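PDB 4P5A: thymidylate synthase ThyX from Streptomyces cacaoi subsp. asoensis, which probably catalyses the reductive methylation of UMP or dUMP as a flavin-dependent homotetramer, with methylenetetrahydrofolate as methyl donor and NADPH as reductant. Local coordinates for residues I12-A21 against N68-P77; L84-E95 against S175-L186. One frame throughout, in Å; residues are numbered along the deposited sequence. Where two conformers were deposited one is given.

In the fold
Contact 1 and contact 2 illustrate how one antiparallel sheet can serve different ends at its two edges. Its strands run in the order 13-20, 69-77, 174-181, 91-94, so each contact pairs an outer strand with an inner one, and the inner pair joins them through backbone bonds and the T71–T180 hydroxyl bond. Contact 1 is only partly buried: apolar packing on one side, with a water and carboxylate at the more open rim. Contact 2 is largely buried, built round a tryptophan and a phenylalanine, and its 84-95 side carries arginines that hold FAD. Both contacts also meet the second subunit, whereas nucleotide binding belongs mainly to contact 2.

Contact 1 of 2, residues I12-A21 against N68-P77; sequences ITVELVDSSA and NSMTFLVRAP
L16 lies over the ring of F72, and the two residues form a non-hydrogen-bonded pair of the antiparallel strands 13-20 and 69-77. Followed outward, F72 has its CB near the carbonyl of E15, whose O also sits at the ring edge, near the ring plane. CD1 meets V14 CG1 at 3.6 Å, and CE1 then reaches L16 CD1 at 3.8 Å. The tip atom CZ lies under the same methyl, 4.2 Å from L16 CD1. That methyl stands over the ring face, a CH-pi contact 28° off the normal; with CG of L16 opposite the backbone N (chi1 176°), the leucine branch is brought back across the ring. V14, L16, F72 and M70 share this face of the sheet, and helix 207-223 packs against it through W220 on M70.

The other face is more polar. T13 OG1 donates to a water at 2.6 Å, and the water donates in turn to L73 O and, at 3.2 Å, to E15 OE1. L73 O thus takes this bond besides the one from E15 N, so the water links T13 and E15 to the carbonyl of L73 on the neighbouring strand. V17 points at strand 69-77, its CG2 lying 3.8 Å from L73 CB, while the second subunit packs on V17 with K28 and on L73 with V32. The register slips here: V17 N gives T71 O a 2.8 Å bond, and D18 N adds a weak one at 3.4 Å to the same oxygen. Two residues facing one in this way make a classic beta bulge, here in the edge pair of the antiparallel ThyX sheet.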
loop_
_atom_site.group_PDB
_atom_site.type_symbol
_atom_site.label_atom_id
_atom_site.label_comp_id
_atom_site.label_asym_id
_atom_site.label_seq_id
_atom_site.Cartn_x
_atom_site.Cartn_y
_atom_site.Cartn_z
ATOM N N ILE B 12 9.487 -26.920 -6.703
ATOM C CA ILE B 12 9.217 -25.610 -6.125
ATOM C C ILE B 12 8.176 -25.920 -5.097
ATOM O O ILE B 12 7.172 -26.562 -5.443
ATOM C CB ILE B 12 8.512 -24.796 -7.167
ATOM C CG1 ILE B 12 9.347 -24.585 -8.416
ATOM C CG2 ILE B 12 8.278 -23.418 -6.574
ATOM C CD1 ILE B 12 10.390 -23.692 -8.259
ATOM N N THR B 13 8.435 -25.609 -3.851
ATOM C CA THR B 13 7.516 -26.076 -2.811
ATOM C C THR B 13 6.838 -24.934 -2.082
ATOM O O THR B 13 7.390 -23.849 -1.927
ATOM C CB THR B 13 8.174 -26.937 -1.809
ATOM O OG1 THR B 13 9.027 -26.169 -1.042
ATOM C CG2 THR B 13 8.996 -28.088 -2.469
ATOM N N VAL B 14 5.611 -25.183 -1.708
ATOM C CA VAL B 14 4.734 -24.204 -1.015
ATOM C C VAL B 14 4.048 -25.023 0.079
ATOM O O VAL B 14 3.466 -26.133 -0.181
ATOM C CB VAL B 14 3.665 -23.656 -1.957
ATOM C CG1 VAL B 14 2.625 -22.906 -1.184
ATOM C CG2 VAL B 14 4.283 -22.736 -3.048
ATOM N N GLU B 15 4.158 -24.541 1.311
ATOM C CA GLU B 15 3.383 -25.187 2.427
ATOM C C GLU B 15 2.598 -24.108 3.092
ATOM O O GLU B 15 3.140 -23.080 3.400
ATOM C CB GLU B 15 4.346 -25.790 3.462
ATOM C CG GLU B 15 5.207 -26.940 2.855
ATOM C CD GLU B 15 6.511 -27.185 3.658
ATOM O OE1 GLU B 15 7.570 -27.377 2.985
ATOM O OE2 GLU B 15 6.442 -27.114 4.942
ATOM N N LEU B 16 1.352 -24.412 3.500
ATOM C CA LEU B 16 0.629 -23.418 4.317
ATOM C C LEU B 16 1.094 -23.561 5.813
ATOM O O LEU B 16 1.009 -24.653 6.433
ATOM C CB LEU B 16 -0.895 -23.688 4.198
ATOM C CG LEU B 16 -1.760 -22.782 5.080
ATOM C CD1 LEU B 16 -1.800 -21.403 4.400
ATOM C CD2 LEU B 16 -3.227 -23.338 5.085
ATOM N N VAL B 17 1.698 -22.531 6.353
ATOM C CA VAL B 17 2.275 -22.494 7.713
ATOM C C VAL B 17 1.160 -22.208 8.672
ATOM O O VAL B 17 1.109 -22.810 9.750
ATOM C CB VAL B 17 3.284 -21.296 7.862
ATOM C CG1 VAL B 17 3.716 -21.038 9.346
ATOM C CG2 VAL B 17 4.426 -21.401 6.941
ATOM N N ASP B 18 0.283 -21.259 8.359
ATOM C CA ASP B 18 -0.778 -20.979 9.262
ATOM C C ASP B 18 -1.821 -20.212 8.524
ATOM O O ASP B 18 -1.549 -19.703 7.440
ATOM C CB ASP B 18 -0.262 -20.048 10.385
ATOM C CG ASP B 18 -1.251 -19.988 11.556
ATOM O OD1 ASP B 18 -2.100 -20.941 11.710
ATOM O OD2 ASP B 18 -1.227 -18.943 12.258
ATOM N N SER B 19 -3.012 -20.090 9.076
ATOM C CA SER B 19 -3.986 -19.212 8.416
ATOM C C SER B 19 -5.084 -18.849 9.360
ATOM O O SER B 19 -5.281 -19.548 10.441
ATOM C CB SER B 19 -4.633 -19.946 7.222
ATOM O OG SER B 19 -5.284 -21.181 7.623
ATOM N N SER B 20 -5.851 -17.827 9.003
ATOM C CA SER B 20 -7.101 -17.634 9.656
ATOM C C SER B 20 -7.978 -17.108 8.517
ATOM O O SER B 20 -7.992 -15.887 8.255
ATOM C CB SER B 20 -6.926 -16.583 10.754
ATOM O OG SER B 20 -8.172 -16.251 11.281
ATOM N N ALA B 21 -8.564 -18.026 7.782
ATOM C CA ALA B 21 -9.320 -17.615 6.582
ATOM C C ALA B 21 -10.430 -18.559 6.320
ATOM O O ALA B 21 -10.243 -19.832 6.389
ATOM C CB ALA B 21 -8.429 -17.636 5.375
ATOM N N ASN B 68 -8.766 -11.560 6.572
ATOM C CA ASN B 68 -8.283 -12.898 6.824
ATOM C C ASN B 68 -6.821 -12.942 6.597
ATOM O O ASN B 68 -6.284 -11.927 6.112
ATOM C CB ASN B 68 -8.987 -13.941 5.905
ATOM C CG ASN B 68 -9.031 -13.501 4.437
ATOM O OD1 ASN B 68 -10.119 -13.139 3.827
ATOM N ND2 ASN B 68 -7.942 -13.506 3.887
ATOM N N SER B 69 -6.184 -14.078 6.787
ATOM C CA SER B 69 -4.741 -14.138 6.528
ATOM C C SER B 69 -4.328 -15.566 6.191
ATOM O O SER B 69 -4.928 -16.543 6.744
ATOM C CB SER B 69 -4.025 -13.665 7.766
ATOM O OG SER B 69 -2.638 -13.701 7.585
ATOM N N MET B 70 -3.329 -15.684 5.353
ATOM C CA MET B 70 -2.743 -16.999 5.087
ATOM C C MET B 70 -1.243 -16.839 5.058
ATOM O O MET B 70 -0.770 -15.870 4.424
ATOM C CB MET B 70 -3.187 -17.485 3.697
ATOM C CG MET B 70 -4.671 -18.047 3.754
ATOM S SD MET B 70 -5.281 -18.189 2.012
ATOM C CE MET B 70 -5.713 -16.418 1.542
ATOM N N THR B 71 -0.506 -17.765 5.636
ATOM C CA THR B 71 0.997 -17.582 5.560
ATOM C C THR B 71 1.561 -18.823 4.914
ATOM O O THR B 71 1.275 -19.940 5.360
ATOM C CB THR B 71 1.583 -17.481 6.954
ATOM O OG1 THR B 71 1.110 -16.240 7.619
ATOM C CG2 THR B 71 3.144 -17.520 6.981
ATOM N N PHE B 72 2.372 -18.637 3.898
ATOM C CA PHE B 72 2.984 -19.753 3.162
ATOM C C PHE B 72 4.481 -19.790 3.396
ATOM O O PHE B 72 5.140 -18.735 3.385
ATOM C CB PHE B 72 2.770 -19.578 1.657
ATOM C CG PHE B 72 1.325 -19.667 1.257
ATOM C CD1 PHE B 72 0.710 -20.943 1.191
ATOM C CD2 PHE B 72 0.594 -18.520 1.010
ATOM C CE1 PHE B 72 -0.643 -21.065 0.790
ATOM C CE2 PHE B 72 -0.764 -18.623 0.627
ATOM C CZ PHE B 72 -1.361 -19.890 0.545
ATOM N N LEU B 73 5.028 -20.985 3.434
ATOM C CA LEU B 73 6.479 -21.184 3.350
ATOM C C LEU B 73 6.764 -21.602 1.928
ATOM O O LEU B 73 6.235 -22.640 1.423
ATOM C CB LEU B 73 6.923 -22.372 4.289
ATOM C CG LEU B 73 8.446 -22.778 4.298
ATOM C CD1 LEU B 73 9.347 -21.614 4.707
ATOM C CD2 LEU B 73 8.572 -23.894 5.419
ATOM N N VAL B 74 7.629 -20.840 1.253
ATOM C CA VAL B 74 7.879 -21.063 -0.154
ATOM C C VAL B 74 9.386 -21.326 -0.334
ATOM O O VAL B 74 10.209 -20.611 0.178
ATOM C CB VAL B 74 7.534 -19.759 -0.970
ATOM C CG1 VAL B 74 7.839 -19.977 -2.494
ATOM C CG2 VAL B 74 6.013 -19.416 -0.778
ATOM N N ARG B 75 9.741 -22.392 -1.051
ATOM C CA ARG B 75 11.097 -22.597 -1.477
ATOM C C ARG B 75 11.228 -22.580 -3.006
ATOM O O ARG B 75 10.544 -23.359 -3.712
ATOM C CB ARG B 75 11.583 -23.964 -0.946
ATOM C CG ARG B 75 13.114 -24.227 -1.207
ATOM C CD ARG B 75 13.624 -25.582 -0.493
ATOM N NE ARG B 75 12.795 -25.885 0.681
ATOM C CZ ARG B 75 13.050 -25.497 1.934
ATOM N NH1 ARG B 75 14.161 -24.813 2.241
ATOM N NH2 ARG B 75 12.198 -25.805 2.895
ATOM N N ALA B 76 12.054 -21.676 -3.541
ATOM C CA ALA B 76 12.050 -21.456 -5.001
ATOM C C ALA B 76 13.363 -20.783 -5.302
ATOM O O ALA B 76 13.962 -20.133 -4.408
ATOM C CB ALA B 76 10.817 -20.529 -5.430
ATOM N N PRO B 77 13.807 -20.822 -6.606
ATOM C CA PRO B 77 15.002 -20.134 -7.030
ATOM C C PRO B 77 14.805 -18.613 -6.972
ATOM O O PRO B 77 13.656 -18.120 -7.082
ATOM C CB PRO B 77 15.210 -20.626 -8.476
ATOM C CG PRO B 77 13.815 -21.010 -8.961
ATOM C CD PRO B 77 13.118 -21.564 -7.697
HETATM O O HOH W 1 7.958 -24.965 0.938
#

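Contact 2 of 2, residues L84-E95 against S175-L186; sequences LMRHRTWSFNEE and SVLYATCNARAL. With FAD (flavin-adenine dinucleotide), chain H.
W90 lays one face of its indole on C181, whose CB sits 3.5 Å from the centroid of the six-membered ring and almost on its normal. The sulfur follows on the same face, 20° off the normal, because SG stands between the backbone N and carbonyl carbon (chi1 51°). A179 CB comes instead to the ring edge, near its plane, 3.7 Å from CZ3. L186 CD1 approaches obliquely, and NE1 makes a weak bond to A185 O at the start of helix 183-193. With the indole cut back to an alanine here, C181 is likely to lose the ring its CB and sulfur rest on, and a gap would probably open between strand 174-181 and helix 183-193.

F92 turns an edge to the same A179 methyl and runs alongside L177, while M85 CG covers one of its faces. L84 and L177 meet tip to tip, CD2 to CD1 at 4.0 Å. At the far end S175 OG donates to E94 OE2 at 2.6 Å on its anti lone pair; E94 OE1 is held by R82 of the third subunit and the bound nucleotide.

The turns before the strand face FAD. R88 sets a guanidinium face against adenine N7A, and its NE, with FAD O2A in the guanidinium plane, makes a nearly straight 2.8 Å bond (176°) to that phosphate oxygen. R86 NH2 reaches flavin O2 at the same distance. The packed edge strand thus follows directly on the turns whose arginines serve the FAD site that ThyX tetramers build from several subunits.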
loop_
_atom_site.group_PDB
_atom_site.type_symbol
_atom_site.label_atom_id
_atom_site.label_comp_id
_atom_site.label_asym_id
_atom_site.label_seq_id
_atom_site.Cartn_x
_atom_site.Cartn_y
_atom_site.Cartn_z
ATOM N N LEU B 84 7.470 -13.271 -7.222
ATOM C CA LEU B 84 6.543 -13.293 -6.039
ATOM C C LEU B 84 6.657 -11.959 -5.321
ATOM O O LEU B 84 5.606 -11.368 -4.956
ATOM C CB LEU B 84 6.966 -14.410 -5.073
ATOM C CG LEU B 84 6.157 -14.421 -3.767
ATOM C CD1 LEU B 84 4.645 -14.523 -4.047
ATOM C CD2 LEU B 84 6.582 -15.711 -3.039
ATOM N N MET B 85 7.909 -11.479 -5.114
ATOM C CA MET B 85 8.022 -10.268 -4.283
ATOM C C MET B 85 7.659 -8.932 -4.921
ATOM O O MET B 85 7.718 -7.895 -4.246
ATOM C CB MET B 85 9.396 -10.213 -3.731
ATOM C CG MET B 85 9.497 -11.417 -2.686
ATOM S SD MET B 85 11.132 -11.504 -1.810
ATOM C CE MET B 85 10.804 -10.207 -0.823
ATOM N N ARG B 86 7.313 -8.946 -6.192
ATOM C CA ARG B 86 6.756 -7.759 -6.765
ATOM C C ARG B 86 5.311 -7.403 -6.247
ATOM O O ARG B 86 4.842 -6.253 -6.438
ATOM C CB ARG B 86 6.655 -7.846 -8.287
ATOM C CG ARG B 86 8.061 -7.974 -8.924
ATOM C CD ARG B 86 8.986 -6.757 -8.521
ATOM N NE ARG B 86 8.361 -5.454 -8.962
ATOM C CZ ARG B 86 8.494 -4.921 -10.186
ATOM N NH1 ARG B 86 7.868 -3.790 -10.469
ATOM N NH2 ARG B 86 9.194 -5.527 -11.173
ATOM N N HIS B 87 4.651 -8.346 -5.583
ATOM C CA HIS B 87 3.265 -8.084 -5.189
ATOM C C HIS B 87 3.232 -7.354 -3.862
ATOM O O HIS B 87 3.433 -7.967 -2.799
ATOM C CB HIS B 87 2.532 -9.445 -5.183
ATOM C CG HIS B 87 2.462 -10.026 -6.563
ATOM N ND1 HIS B 87 1.338 -9.915 -7.349
ATOM C CD2 HIS B 87 3.365 -10.731 -7.290
ATOM C CE1 HIS B 87 1.557 -10.499 -8.523
ATOM N NE2 HIS B 87 2.761 -11.013 -8.503
ATOM N N ARG B 88 3.079 -6.024 -3.901
ATOM C CA ARG B 88 3.321 -5.145 -2.770
ATOM C C ARG B 88 2.256 -5.228 -1.713
ATOM O O ARG B 88 2.469 -4.722 -0.591
ATOM C CB ARG B 88 3.357 -3.667 -3.331
ATOM C CG ARG B 88 4.619 -3.455 -4.113
ATOM C CD ARG B 88 4.376 -2.121 -4.974
ATOM N NE ARG B 88 3.335 -2.313 -5.999
ATOM C CZ ARG B 88 3.028 -1.321 -6.875
ATOM N NH1 ARG B 88 3.635 -0.107 -6.744
ATOM N NH2 ARG B 88 2.140 -1.551 -7.835
ATOM N N THR B 89 1.144 -5.894 -2.032
ATOM C CA THR B 89 0.103 -6.047 -1.004
ATOM C C THR B 89 0.366 -7.245 -0.066
ATOM O O THR B 89 -0.439 -7.477 0.800
ATOM C CB THR B 89 -1.222 -6.333 -1.659
ATOM O OG1 THR B 89 -1.105 -7.280 -2.747
ATOM C CG2 THR B 89 -1.672 -5.105 -2.401
ATOM N N TRP B 90 1.447 -7.983 -0.288
ATOM C CA TRP B 90 1.776 -9.132 0.562
ATOM C C TRP B 90 2.851 -8.724 1.608
ATOM O O TRP B 90 3.429 -7.633 1.505
ATOM C CB TRP B 90 2.434 -10.201 -0.322
ATOM C CG TRP B 90 1.447 -10.921 -1.265
ATOM C CD1 TRP B 90 0.594 -10.354 -2.196
ATOM C CD2 TRP B 90 1.359 -12.306 -1.382
ATOM N NE1 TRP B 90 -0.060 -11.407 -2.896
ATOM C CE2 TRP B 90 0.387 -12.604 -2.357
ATOM C CE3 TRP B 90 1.939 -13.362 -0.655
ATOM C CZ2 TRP B 90 0.050 -13.938 -2.722
ATOM C CZ3 TRP B 90 1.606 -14.734 -0.994
ATOM C CH2 TRP B 90 0.623 -14.977 -2.026
ATOM N N SER B 91 3.097 -9.606 2.580
ATOM C CA SER B 91 4.179 -9.450 3.522
ATOM C C SER B 91 5.123 -10.602 3.278
ATOM O O SER B 91 4.680 -11.714 3.054
ATOM C CB SER B 91 3.627 -9.586 4.965
ATOM O OG SER B 91 2.805 -8.378 5.162
ATOM N N PHE B 92 6.420 -10.338 3.346
ATOM C CA PHE B 92 7.470 -11.370 3.069
ATOM C C PHE B 92 8.557 -11.332 4.131
ATOM O O PHE B 92 8.837 -10.239 4.678
ATOM C CB PHE B 92 8.165 -11.064 1.730
ATOM C CG PHE B 92 7.213 -11.051 0.568
ATOM C CD1 PHE B 92 6.606 -12.240 0.130
ATOM C CD2 PHE B 92 6.889 -9.808 -0.091
ATOM C CE1 PHE B 92 5.726 -12.259 -0.941
ATOM C CE2 PHE B 92 5.962 -9.878 -1.211
ATOM C CZ PHE B 92 5.414 -11.079 -1.581
ATOM N N ASN B 93 9.191 -12.480 4.398
ATOM C CA ASN B 93 10.460 -12.433 5.149
ATOM C C ASN B 93 11.241 -13.622 4.615
ATOM O O ASN B 93 10.757 -14.747 4.678
ATOM C CB ASN B 93 10.319 -12.616 6.655
ATOM C CG ASN B 93 11.640 -12.179 7.350
ATOM O OD1 ASN B 93 12.336 -13.029 8.038
ATOM N ND2 ASN B 93 12.057 -10.928 7.100
ATOM N N GLU B 94 12.449 -13.327 4.088
ATOM C CA GLU B 94 13.254 -14.293 3.350
ATOM C C GLU B 94 14.580 -14.559 4.087
ATOM O O GLU B 94 15.130 -13.672 4.761
ATOM C CB GLU B 94 13.513 -13.641 1.969
ATOM C CG GLU B 94 14.262 -14.588 0.964
ATOM C CD GLU B 94 14.499 -13.989 -0.417
ATOM O OE1 GLU B 94 14.087 -12.823 -0.765
ATOM O OE2 GLU B 94 15.246 -14.682 -1.147
ATOM N N GLU B 95 15.121 -15.760 3.916
ATOM C CA GLU B 95 16.429 -16.057 4.460
ATOM C C GLU B 95 17.433 -15.204 3.756
ATOM O O GLU B 95 17.344 -14.961 2.568
ATOM C CB GLU B 95 16.719 -17.522 4.071
ATOM C CG GLU B 95 17.802 -18.123 4.924
ATOM C CD GLU B 95 17.580 -19.639 5.028
ATOM O OE1 GLU B 95 16.993 -20.143 6.062
ATOM O OE2 GLU B 95 17.927 -20.285 4.025
ATOM N N SER B 175 16.052 -20.121 -2.557
ATOM C CA SER B 175 15.869 -19.362 -1.369
ATOM C C SER B 175 14.558 -19.840 -0.700
ATOM O O SER B 175 13.855 -20.689 -1.241
ATOM C CB SER B 175 15.846 -17.861 -1.786
ATOM O OG SER B 175 16.008 -17.057 -0.581
ATOM N N VAL B 176 14.308 -19.367 0.521
ATOM C CA VAL B 176 13.189 -19.815 1.278
ATOM C C VAL B 176 12.629 -18.589 1.964
ATOM O O VAL B 176 13.427 -17.747 2.411
ATOM C CB VAL B 176 13.559 -20.918 2.288
ATOM C CG1 VAL B 176 14.544 -20.493 3.318
ATOM C CG2 VAL B 176 12.344 -21.479 2.932
ATOM N N LEU B 177 11.315 -18.463 2.038
ATOM C CA LEU B 177 10.743 -17.251 2.679
ATOM C C LEU B 177 9.329 -17.598 3.180
ATOM O O LEU B 177 8.714 -18.589 2.748
ATOM C CB LEU B 177 10.632 -16.082 1.620
ATOM C CG LEU B 177 9.681 -16.330 0.455
ATOM C CD1 LEU B 177 9.191 -14.910 -0.089
ATOM C CD2 LEU B 177 10.267 -17.008 -0.788
ATOM N N TYR B 178 8.826 -16.765 4.117
ATOM C CA TYR B 178 7.412 -16.727 4.425
ATOM C C TYR B 178 6.783 -15.638 3.566
ATOM O O TYR B 178 7.392 -14.538 3.377
ATOM C CB TYR B 178 7.270 -16.298 5.883
ATOM C CG TYR B 178 7.255 -17.451 6.874
ATOM C CD1 TYR B 178 6.508 -17.370 8.079
ATOM C CD2 TYR B 178 8.035 -18.574 6.673
ATOM C CE1 TYR B 178 6.591 -18.441 9.062
ATOM C CE2 TYR B 178 8.137 -19.618 7.633
ATOM C CZ TYR B 178 7.352 -19.533 8.831
ATOM O OH TYR B 178 7.491 -20.641 9.695
ATOM N N ALA B 179 5.579 -15.917 3.093
ATOM C CA ALA B 179 4.784 -14.974 2.227
ATOM C C ALA B 179 3.358 -15.050 2.803
ATOM O O ALA B 179 2.736 -16.169 2.894
ATOM C CB ALA B 179 4.770 -15.435 0.752
ATOM N N THR B 180 2.886 -13.901 3.294
ATOM C CA THR B 180 1.568 -13.807 3.941
ATOM C C THR B 180 0.639 -12.881 3.104
ATOM O O THR B 180 1.060 -11.832 2.639
ATOM C CB THR B 180 1.720 -13.275 5.450
ATOM O OG1 THR B 180 2.419 -14.301 6.222
ATOM C CG2 THR B 180 0.348 -13.037 6.095
ATOM N N CYS B 181 -0.622 -13.303 2.921
ATOM C CA CYS B 181 -1.554 -12.525 2.046
ATOM C C CYS B 181 -2.916 -12.685 2.678
ATOM O O CYS B 181 -3.116 -13.594 3.501
ATOM C CB CYS B 181 -1.644 -13.112 0.564
ATOM S SG CYS B 181 -1.974 -14.819 0.553
ATOM N N ASN B 182 -3.782 -11.740 2.387
ATOM C CA ASN B 182 -5.215 -11.989 2.587
ATOM C C ASN B 182 -5.792 -12.541 1.257
ATOM O O ASN B 182 -5.101 -12.552 0.209
ATOM C CB ASN B 182 -5.956 -10.758 3.098
ATOM C CG ASN B 182 -5.866 -9.574 2.127
ATOM O OD1 ASN B 182 -6.176 -9.735 0.933
ATOM N ND2 ASN B 182 -5.402 -8.366 2.615
ATOM N N ALA B 183 -7.062 -12.984 1.299
ATOM C CA ALA B 183 -7.575 -13.664 0.107
ATOM C C ALA B 183 -7.722 -12.707 -1.091
ATOM O O ALA B 183 -7.606 -13.135 -2.252
ATOM C CB ALA B 183 -8.998 -14.230 0.430
ATOM N N ARG B 184 -7.961 -11.396 -0.852
ATOM C CA ARG B 184 -8.069 -10.429 -1.966
ATOM C C ARG B 184 -6.697 -10.321 -2.644
ATOM O O ARG B 184 -6.616 -10.341 -3.908
ATOM C CB ARG B 184 -8.574 -9.086 -1.420
ATOM C CG ARG B 184 -9.076 -8.234 -2.656
ATOM C CD ARG B 184 -9.205 -6.766 -2.183
ATOM N NE ARG B 184 -9.930 -6.046 -3.251
ATOM C CZ ARG B 184 -10.270 -4.740 -3.087
ATOM N NH1 ARG B 184 -11.008 -4.120 -4.077
ATOM N NH2 ARG B 184 -9.911 -4.081 -1.972
ATOM N N ALA B 185 -5.649 -10.224 -1.860
ATOM C CA ALA B 185 -4.295 -10.115 -2.412
ATOM C C ALA B 185 -3.932 -11.426 -3.102
ATOM O O ALA B 185 -3.260 -11.386 -4.113
ATOM C CB ALA B 185 -3.317 -9.832 -1.267
ATOM N N LEU B 186 -4.318 -12.565 -2.556
ATOM C CA LEU B 186 -4.058 -13.844 -3.204
ATOM C C LEU B 186 -4.815 -13.879 -4.548
ATOM O O LEU B 186 -4.169 -14.308 -5.545
ATOM C CB LEU B 186 -4.520 -15.045 -2.306
ATOM C CG LEU B 186 -4.209 -16.417 -2.960
ATOM C CD1 LEU B 186 -2.710 -16.621 -3.261
ATOM C CD2 LEU B 186 -4.695 -17.449 -1.969
HETATM P PA FAD H . 0.642 -5.324 -6.338
HETATM O O1A FAD H . 0.224 -6.413 -5.444
HETATM O O2A FAD H . 1.911 -4.665 -6.210
HETATM O O5B FAD H . -0.497 -4.263 -6.345
HETATM C C5B FAD H . -1.914 -4.670 -6.503
HETATM C C4B FAD H . -2.744 -3.503 -6.966
HETATM O O4B FAD H . -2.618 -2.441 -5.998
HETATM C C3B FAD H . -2.226 -2.903 -8.234
HETATM O O3B FAD H . -2.745 -3.609 -9.387
HETATM C C2B FAD H . -2.762 -1.461 -8.196
HETATM O O2B FAD H . -4.212 -1.545 -8.452
HETATM C C1B FAD H . -2.603 -1.125 -6.681
HETATM N N9A FAD H . -1.336 -0.459 -6.330
HETATM C C8A FAD H . -0.472 -0.876 -5.388
HETATM N N7A FAD H . 0.524 -0.003 -5.245
HETATM C C5A FAD H . 0.241 1.059 -6.100
HETATM C C6A FAD H . 0.855 2.292 -6.437
HETATM N N6A FAD H . 2.007 2.729 -5.837
HETATM N N1A FAD H . 0.243 3.064 -7.392
HETATM C C2A FAD H . -0.932 2.717 -7.968
HETATM N N3A FAD H . -1.553 1.545 -7.674
HETATM C C4A FAD H . -0.946 0.705 -6.788
HETATM N N1 FAD H . 7.816 -5.844 -14.029
HETATM C C2 FAD H . 8.876 -5.085 -14.453
HETATM O O2 FAD H . 9.562 -4.407 -13.705
HETATM N N3 FAD H . 9.290 -5.206 -15.759
HETATM C C4 FAD H . 8.648 -6.069 -16.638
HETATM O O4 FAD H . 9.054 -6.057 -17.832
HETATM C C4X FAD H . 7.544 -6.824 -16.200
HETATM N N5 FAD H . 6.756 -7.619 -17.063
HETATM C C5X FAD H . 5.781 -8.494 -16.499
HETATM C C6 FAD H . 5.127 -9.518 -17.222
HETATM C C7 FAD H . 4.150 -10.347 -16.649
HETATM C C7M FAD H . 3.542 -11.405 -17.585
HETATM C C8 FAD H . 3.787 -10.271 -15.274
HETATM C C8M FAD H . 2.663 -11.139 -14.626
HETATM C C9 FAD H . 4.438 -9.268 -14.517
HETATM C C9A FAD H . 5.455 -8.434 -15.112
HETATM N N10 FAD H . 6.103 -7.434 -14.338
HETATM C C10 FAD H . 7.150 -6.693 -14.889
HETATM C "C1'" FAD H . 5.827 -7.303 -12.877
HETATM C "C2'" FAD H . 4.535 -6.371 -12.887
HETATM O "O2'" FAD H . 4.814 -5.030 -13.390
HETATM C "C3'" FAD H . 4.052 -6.118 -11.435
HETATM O "O3'" FAD H . 5.090 -5.625 -10.568
HETATM C "C4'" FAD H . 3.485 -7.476 -10.758
HETATM O "O4'" FAD H . 2.762 -8.176 -11.716
HETATM C "C5'" FAD H . 2.613 -7.089 -9.535
HETATM O "O5'" FAD H . 1.352 -6.601 -10.042
HETATM P P FAD H . 0.681 -5.352 -9.269
HETATM O O1P FAD H . 1.548 -4.136 -9.217
HETATM O O2P FAD H . -0.611 -5.161 -9.955
HETATM O O3P FAD H . 0.482 -5.883 -7.784
HETATM O O HOH W 2 -2.263 -9.253 1.894
HETATM O O HOH W 3 18.237 -15.662 0.160
#